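Local coordinates for pirin family protein (Acinetobacter baumannii, PDB 6D0P) that probably acts as a metal-dependent quercetin 2,3-dioxygenase of the pirin family, cleaving a flavonol with molecular oxygen at a single cupin metal site, at residues Gly68-Thr73 with Val130-His135. Numbering follows the deposited sequence.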
# COMPACT_ATOMS: atom_id res chain seq x y z
N GLY A 68 13.24 -7.83 3.48
CA GLY A 68 13.75 -6.47 3.63
C GLY A 68 12.73 -5.36 3.76
O GLY A 68 13.12 -4.20 3.97
N PHE A 69 11.45 -5.64 3.64
CA PHE A 69 10.47 -4.58 3.64
C PHE A 69 9.13 -5.13 4.13
O PHE A 69 9.06 -6.27 4.63
CB PHE A 69 10.38 -3.97 2.23
CG PHE A 69 9.98 -4.96 1.18
CD1 PHE A 69 10.90 -5.83 0.63
CD2 PHE A 69 8.67 -5.03 0.76
CE1 PHE A 69 10.52 -6.75 -0.34
CE2 PHE A 69 8.29 -5.96 -0.20
CZ PHE A 69 9.21 -6.82 -0.74
N GLU A 70 8.11 -4.29 4.05
CA GLU A 70 6.77 -4.65 4.50
C GLU A 70 5.79 -4.58 3.34
O GLU A 70 5.97 -3.76 2.43
CB GLU A 70 6.29 -3.69 5.59
CG GLU A 70 7.29 -3.48 6.70
CD GLU A 70 6.72 -2.74 7.90
OE1 GLU A 70 6.45 -1.52 7.77
OE2 GLU A 70 6.51 -3.40 8.93
N THR A 71 4.77 -5.45 3.36
CA THR A 71 3.69 -5.38 2.36
C THR A 71 2.40 -5.10 3.11
O THR A 71 2.11 -5.71 4.17
CB THR A 71 3.56 -6.64 1.47
OG1 THR A 71 3.15 -7.75 2.27
CG2 THR A 71 4.86 -6.98 0.77
N VAL A 72 1.65 -4.14 2.60
CA VAL A 72 0.40 -3.75 3.21
C VAL A 72 -0.70 -4.07 2.22
O VAL A 72 -0.70 -3.53 1.10
CB VAL A 72 0.38 -2.27 3.59
CG1 VAL A 72 -0.91 -1.90 4.31
CG2 VAL A 72 1.61 -1.89 4.42
N THR A 73 -1.63 -4.94 2.60
CA THR A 73 -2.73 -5.31 1.73
C THR A 73 -4.02 -4.74 2.32
O THR A 73 -4.35 -4.99 3.49
CB THR A 73 -2.79 -6.83 1.55
OG1 THR A 73 -1.52 -7.28 1.06
CG2 THR A 73 -3.87 -7.28 0.59
N VAL A 130 6.28 -0.97 1.77
CA VAL A 130 6.91 0.04 2.60
C VAL A 130 8.31 -0.44 2.97
O VAL A 130 8.50 -1.56 3.49
CB VAL A 130 6.09 0.33 3.86
CG1 VAL A 130 6.72 1.43 4.70
CG2 VAL A 130 4.65 0.67 3.52
N ASN A 131 9.28 0.44 2.79
CA ASN A 131 10.66 0.09 3.07
C ASN A 131 10.93 0.16 4.57
O ASN A 131 10.23 0.82 5.32
CB ASN A 131 11.63 1.00 2.31
CG ASN A 131 12.96 0.33 1.99
OD1 ASN A 131 13.21 -0.81 2.39
ND2 ASN A 131 13.81 1.03 1.23
N LEU A 132 11.93 -0.59 4.99
CA LEU A 132 12.42 -0.56 6.36
C LEU A 132 13.79 0.14 6.44
O LEU A 132 14.63 0.03 5.53
CB LEU A 132 12.56 -2.01 6.84
CG LEU A 132 11.25 -2.76 7.06
CD1 LEU A 132 11.48 -4.25 7.24
CD2 LEU A 132 10.51 -2.18 8.25
N PRO A 133 14.04 0.82 7.57
CA PRO A 133 15.37 1.30 7.83
C PRO A 133 16.34 0.11 7.82
O PRO A 133 15.93 -1.00 8.18
CB PRO A 133 15.33 1.89 9.25
CG PRO A 133 13.86 2.18 9.45
CD PRO A 133 13.15 1.09 8.69
N SER A 134 17.59 0.37 7.46
CA SER A 134 18.62 -0.66 7.34
C SER A 134 18.67 -1.54 8.58
O SER A 134 18.72 -2.78 8.48
CB SER A 134 19.99 -0.01 7.07
OG SER A 134 20.32 0.90 8.10
N HIS A 135 18.66 -0.91 9.74
CA HIS A 135 18.79 -1.65 11.01
C HIS A 135 17.63 -2.61 11.26
O HIS A 135 17.80 -3.54 12.04
CB HIS A 135 18.88 -0.66 12.19
CG HIS A 135 20.12 0.15 12.17
ND1 HIS A 135 20.16 1.42 11.63
CD2 HIS A 135 21.36 -0.13 12.58
CE1 HIS A 135 21.38 1.89 11.73
NE2 HIS A 135 22.14 0.95 12.32
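Gly68 meets Leu132 and Asn131 through its carbonyl: the oxygen lies 3.7 Å from Leu132 CB and also near Asn131 OD1. Lys137 NZ hydrogen-bonds to both of these oxygens, so one ammonium group ties Gly68 to Asn131 across the contact. Phe69 CB lies 3.3 Å from Val130 O, and the ring then leads away from the neighbouring segment. Phe69 CG sits between its backbone N and carbonyl carbon (chi1 60°), which carries the ring toward Trp129 and His66; the His66 ring stands steeply against it. His66 is a ligand of the bound manganese, so Phe69 forms part of the second shell of the metal site. Leu132 CD1 lies against Phe69 CA. The pairing belongs to the N-terminal cupin domain, one of two in the pirin fold, and strand 69-75 lies next to strand 121-131 in its sheet, antiparallel to it. Glu70 and Val130 form the hydrogen-bonded pair: Glu70 N gives a 2.8 Å bond to Val130 O, in the carbonyl plane, and Val130 N returns one of 2.9 Å to Glu70 O. On the sheet face shared with Val130, the extended Glu70 chain crosses Leu132 at about a right angle, the other branch, Leu132 CD2, resting 3.8 Å from Glu70 CG. That methyl also touches the buried carboxylate carbon, while Trp99 NE1 and Thr101 OG1 hydrogen-bond to OE1 and OE2 respectively and would restrain the group's rotation. Farther along, Val72 CG2 approaches Val130 CG2 at 4.1 Å, the two side chains meeting at a slant on the Glu70 face.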